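Local coordinates for protein putative nudix hydrolase family member (Chromobacterium violaceum, PDB 3F13) that probably acts as a magnesium-dependent hydrolase of the Nudix family, although its own substrate is not established, at residues B[13-18]-B[81-86]; B[17-22]-B[50-55]. All blocks are in the same frame, centred on the assembly; numbering follows the deposited sequence.

Contact 1: B[13-18]-B[81-86]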
# COMPACT_ATOMS: atom_id res chain seq x y z
N SER B 13 -23.61 18.25 -6.76
CA SER B 13 -24.35 17.18 -7.44
C SER B 13 -23.87 15.81 -7.03
O SER B 13 -24.59 14.82 -7.21
CB SER B 13 -24.20 17.26 -8.96
OG SER B 13 -24.91 18.37 -9.48
N ASP B 14 -22.63 15.74 -6.54
CA ASP B 14 -21.96 14.47 -6.22
C ASP B 14 -20.76 14.79 -5.32
O ASP B 14 -20.30 15.94 -5.28
CB ASP B 14 -21.42 13.77 -7.47
CG ASP B 14 -22.51 13.31 -8.42
OD1 ASP B 14 -23.25 12.34 -8.11
OD2 ASP B 14 -22.60 13.91 -9.52
N LEU B 15 -20.24 13.77 -4.63
CA LEU B 15 -19.04 13.93 -3.80
C LEU B 15 -17.76 13.60 -4.57
O LEU B 15 -17.70 12.58 -5.27
CB LEU B 15 -19.13 12.99 -2.59
CG LEU B 15 -20.35 13.13 -1.68
CD1 LEU B 15 -20.18 12.31 -0.38
CD2 LEU B 15 -20.56 14.62 -1.35
N ALA B 16 -16.73 14.44 -4.46
CA ALA B 16 -15.44 14.15 -5.10
C ALA B 16 -14.63 13.13 -4.32
O ALA B 16 -14.65 13.12 -3.10
CB ALA B 16 -14.61 15.43 -5.29
N ARG B 17 -13.89 12.29 -5.04
CA ARG B 17 -13.10 11.24 -4.35
C ARG B 17 -11.76 11.78 -3.89
O ARG B 17 -11.00 12.35 -4.70
CB ARG B 17 -12.89 10.06 -5.29
CG ARG B 17 -14.17 9.28 -5.66
CD ARG B 17 -13.82 8.12 -6.62
NE ARG B 17 -13.13 8.64 -7.80
CZ ARG B 17 -11.93 8.25 -8.24
NH1 ARG B 17 -11.42 8.83 -9.32
NH2 ARG B 17 -11.23 7.27 -7.67
N ARG B 18 -11.47 11.66 -2.59
CA ARG B 18 -10.19 12.15 -2.10
C ARG B 18 -9.48 11.01 -1.41
O ARG B 18 -10.16 10.10 -0.91
CB ARG B 18 -10.36 13.32 -1.12
CG ARG B 18 -10.90 14.58 -1.82
CD ARG B 18 -10.90 15.78 -0.91
NE ARG B 18 -9.56 16.23 -0.53
CZ ARG B 18 -8.96 17.28 -1.09
NH1 ARG B 18 -7.74 17.62 -0.69
NH2 ARG B 18 -9.56 17.95 -2.06
N PHE B 81 -18.99 17.57 0.79
CA PHE B 81 -18.40 17.76 -0.53
C PHE B 81 -17.52 16.63 -1.07
O PHE B 81 -17.37 16.49 -2.29
CB PHE B 81 -17.56 19.04 -0.51
CG PHE B 81 -18.40 20.29 -0.46
CD1 PHE B 81 -18.81 20.91 -1.64
CD2 PHE B 81 -18.80 20.80 0.74
CE1 PHE B 81 -19.60 22.06 -1.60
CE2 PHE B 81 -19.60 21.93 0.80
CZ PHE B 81 -20.01 22.56 -0.37
N ASN B 82 -16.91 15.87 -0.16
CA ASN B 82 -15.86 14.92 -0.49
C ASN B 82 -16.08 13.53 0.12
O ASN B 82 -16.63 13.40 1.23
CB ASN B 82 -14.52 15.49 -0.04
CG ASN B 82 -14.17 16.75 -0.82
OD1 ASN B 82 -14.27 16.77 -2.05
ND2 ASN B 82 -13.83 17.81 -0.13
N ALA B 83 -15.67 12.50 -0.60
CA ALA B 83 -15.64 11.15 -0.05
C ALA B 83 -14.19 10.68 0.12
O ALA B 83 -13.53 10.40 -0.87
CB ALA B 83 -16.42 10.17 -0.94
N HIS B 84 -13.70 10.60 1.36
CA HIS B 84 -12.30 10.27 1.56
C HIS B 84 -12.15 8.78 1.74
O HIS B 84 -13.00 8.15 2.39
CB HIS B 84 -11.76 10.89 2.87
CG HIS B 84 -11.71 12.39 2.86
ND1 HIS B 84 -10.53 13.10 2.75
CD2 HIS B 84 -12.69 13.31 2.96
CE1 HIS B 84 -10.79 14.39 2.80
NE2 HIS B 84 -12.09 14.55 2.94
N LYS B 85 -11.11 8.19 1.16
CA LYS B 85 -10.58 6.94 1.74
C LYS B 85 -9.36 7.30 2.56
O LYS B 85 -8.48 8.05 2.11
CB LYS B 85 -10.23 5.89 0.69
CG LYS B 85 -11.45 5.15 0.15
CD LYS B 85 -11.11 4.07 -0.82
CE LYS B 85 -12.39 3.37 -1.26
NZ LYS B 85 -13.12 2.74 -0.11
N VAL B 86 -9.26 6.72 3.76
CA VAL B 86 -8.18 7.05 4.66
C VAL B 86 -7.24 5.86 4.81
O VAL B 86 -7.72 4.76 5.04
CB VAL B 86 -8.78 7.38 6.06
CG1 VAL B 86 -7.66 7.75 7.08
CG2 VAL B 86 -9.75 8.55 5.92
O HOH W 1 -18.01 17.98 -4.44

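Contact 2: B[17-22]-B[50-55]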
# COMPACT_ATOMS: atom_id res chain seq x y z
N ARG B 17 -13.89 12.29 -5.04
CA ARG B 17 -13.10 11.24 -4.35
C ARG B 17 -11.76 11.78 -3.89
O ARG B 17 -11.00 12.35 -4.70
CB ARG B 17 -12.89 10.06 -5.29
CG ARG B 17 -14.17 9.28 -5.66
CD ARG B 17 -13.82 8.12 -6.62
NE ARG B 17 -13.13 8.64 -7.80
CZ ARG B 17 -11.93 8.25 -8.24
NH1 ARG B 17 -11.42 8.83 -9.32
NH2 ARG B 17 -11.23 7.27 -7.67
N ARG B 18 -11.47 11.66 -2.59
CA ARG B 18 -10.19 12.15 -2.10
C ARG B 18 -9.48 11.01 -1.41
O ARG B 18 -10.16 10.10 -0.91
CB ARG B 18 -10.36 13.32 -1.12
CG ARG B 18 -10.90 14.58 -1.82
CD ARG B 18 -10.90 15.78 -0.91
NE ARG B 18 -9.56 16.23 -0.53
CZ ARG B 18 -8.96 17.28 -1.09
NH1 ARG B 18 -7.74 17.62 -0.69
NH2 ARG B 18 -9.56 17.95 -2.06
N ALA B 19 -8.15 11.04 -1.39
CA ALA B 19 -7.39 10.09 -0.55
C ALA B 19 -6.77 10.88 0.59
O ALA B 19 -6.37 12.03 0.39
CB ALA B 19 -6.27 9.36 -1.34
N THR B 20 -6.65 10.30 1.78
CA THR B 20 -6.06 11.03 2.89
C THR B 20 -5.10 10.07 3.57
O THR B 20 -5.48 8.89 3.72
CB THR B 20 -7.17 11.45 3.87
OG1 THR B 20 -7.98 12.46 3.23
CG2 THR B 20 -6.58 12.00 5.20
N ALA B 21 -3.90 10.54 3.93
CA ALA B 21 -2.86 9.68 4.59
C ALA B 21 -2.68 9.97 6.05
O ALA B 21 -2.59 11.14 6.45
CB ALA B 21 -1.49 9.86 3.91
N ILE B 22 -2.57 8.91 6.82
CA ILE B 22 -2.12 9.02 8.19
C ILE B 22 -0.72 8.45 8.19
O ILE B 22 -0.56 7.25 7.95
CB ILE B 22 -2.95 8.15 9.13
CG1 ILE B 22 -4.36 8.75 9.33
CG2 ILE B 22 -2.18 8.01 10.48
CD1 ILE B 22 -4.92 9.43 8.15
N GLU B 50 -8.39 7.05 -11.96
CA GLU B 50 -7.34 6.83 -10.96
C GLU B 50 -7.99 6.43 -9.64
O GLU B 50 -8.81 7.18 -9.11
CB GLU B 50 -6.58 8.14 -10.70
CG GLU B 50 -5.38 8.02 -9.79
CD GLU B 50 -4.72 9.37 -9.51
OE1 GLU B 50 -3.47 9.43 -9.50
OE2 GLU B 50 -5.47 10.36 -9.33
N LEU B 51 -7.61 5.27 -9.12
CA LEU B 51 -8.07 4.86 -7.80
C LEU B 51 -7.53 5.81 -6.71
O LEU B 51 -6.49 6.44 -6.88
CB LEU B 51 -7.54 3.46 -7.51
CG LEU B 51 -8.06 2.41 -8.48
CD1 LEU B 51 -7.30 1.07 -8.28
CD2 LEU B 51 -9.56 2.19 -8.29
N ARG B 52 -8.25 5.92 -5.61
CA ARG B 52 -7.76 6.72 -4.47
C ARG B 52 -6.42 6.22 -3.95
O ARG B 52 -5.59 7.01 -3.51
CB ARG B 52 -8.83 6.81 -3.37
CG ARG B 52 -9.79 7.94 -3.72
CD ARG B 52 -11.07 7.95 -2.92
NE ARG B 52 -12.00 6.94 -3.40
CZ ARG B 52 -13.25 6.79 -2.94
NH1 ARG B 52 -13.99 5.83 -3.40
NH2 ARG B 52 -13.76 7.64 -2.03
N SER B 53 -6.18 4.92 -4.03
CA SER B 53 -4.92 4.43 -3.50
C SER B 53 -3.81 4.90 -4.44
O SER B 53 -2.72 5.18 -3.98
CB SER B 53 -4.94 2.91 -3.42
OG SER B 53 -5.36 2.37 -4.66
N GLN B 54 -4.11 5.08 -5.74
CA GLN B 54 -3.11 5.61 -6.68
C GLN B 54 -2.88 7.09 -6.42
O GLN B 54 -1.75 7.59 -6.39
CB GLN B 54 -3.59 5.47 -8.12
CG GLN B 54 -3.48 4.08 -8.66
CD GLN B 54 -4.04 3.99 -10.07
OE1 GLN B 54 -5.24 3.81 -10.26
NE2 GLN B 54 -3.17 4.12 -11.07
N ALA B 55 -3.97 7.80 -6.27
CA ALA B 55 -3.88 9.21 -6.01
C ALA B 55 -3.11 9.45 -4.70
O ALA B 55 -2.34 10.40 -4.58
CB ALA B 55 -5.28 9.78 -5.97
O HOH W 2 -11.27 4.82 -5.57

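Contact 1: B[13-18]-B[81-86]
Arg18 and Asn82 lie on the same face of a two-strand parallel ladder, and the arginine side chain can be followed along it. Its CB sits over one face of the His84 ring, a CH-pi contact 4.2 Å from the ring centroid and displaced toward the rim. CG, turned beside the backbone N (chi1 -68°), passes the amide of Asn82. CD presses closest, 3.4 Å from Asn82 CG. There the chain bends (chi3 67°), bringing NE to 4.0 Å from His84 CE1, and the guanidinium plane is tilted 51° to the imidazole. The imidazole is itself tied down by Thr20, through ND1.

Beneath these side chains runs the parallel pairing of strands 16-25 and 82-90, part of the mixed sheet of the Nudix fold. Ala16 N donates to Phe81 O, and Ala83 N returns to Ala16 O at 2.8 Å, nearly straight. Arg18 then repeats the pattern, its N bonding to Ala83 O and its O receiving Lys85 N. Where the ladder starts, a water bridges Asp14 O and Phe81 O, while Leu15, just before the strand, brings CB to 4.2 Å from Ala83 CB.

Contact 2: B[17-22]-B[50-55]
Strand 17-22 and the start of helix 52-64 come nearest at Ala19 and Arg52, whose CA atoms are 5.2 Å apart. Leu51 occupies the N-cap position: Gln54 OE1 takes its N-H, one half of a capping-box pattern, and its O begins the helical bonding with Ala55 N at 2.9 Å. Just before the helix, Glu50 leaves its carbonyl facing the strand.

Arg17 takes up that carbonyl. Its guanidinium grips Glu50 O end-on, NH2 at 2.8 Å and NH1 at 3.1 Å. The oxygen lies almost in the guanidinium plane, and both nitrogens reach it from the same face of the carbonyl. A bend at chi3 (-56°) turns the arginine tip toward this oxygen.

The shaft of the same residue serves as a platform. Arg17 CG rests 3.8 Å above the centre of the Arg52 guanidinium, while the two guanidinium planes stand 80° apart. Arg52 CD meanwhile packs against Arg18 O at 3.1 Å. The two like charges remain separated, with NH2 of Arg17 4.4 Å from NE of Arg52, and a water beside the pair lies within hydrogen-bonding distance of both nitrogens and of Arg52 N and may share its lone pairs among them. Further along, Ala19 CB fits against Arg52 O at 3.3 Å, a small side chain that lets the helix come close.

Residues 44-65 match the Nudix box, the family's loop-helix-loop signature, and this contact seats the start of its helix on the central sheet. Arg52 NH2 is hydrogen-bonded to Ala83 O of strand 82-90, Glu50 OE2 accepts from Asn47 N and OE1 forms a salt bridge with Arg58, farther along helix 52-64, and Leu51, Ser53 and Gln54 pack against Ile57 of the second subunit.

In the fold
Contact 1 and contact 2 share Arg17 and Arg18, and their centres lie 10 Å apart. Strand 16-25 is the common element: through residues 16-18 it pairs with strand 82-90, and at 17-22 it receives the start of helix 52-64 on one face. Arg52 of contact 2 and Ala83 of contact 1 join them directly by a hydrogen bond, and Lys85 CE packs 3.6 Å from Arg52 NH1. Thr20, further along segment 17-22, adds a probable bond from its N to Lys85 O at 2.9 Å. Contact 2 contains the start of the Nudix-box helix, where, as in relatives, glutamates farther along would be expected to bind magnesium; no metal is present among the atoms described.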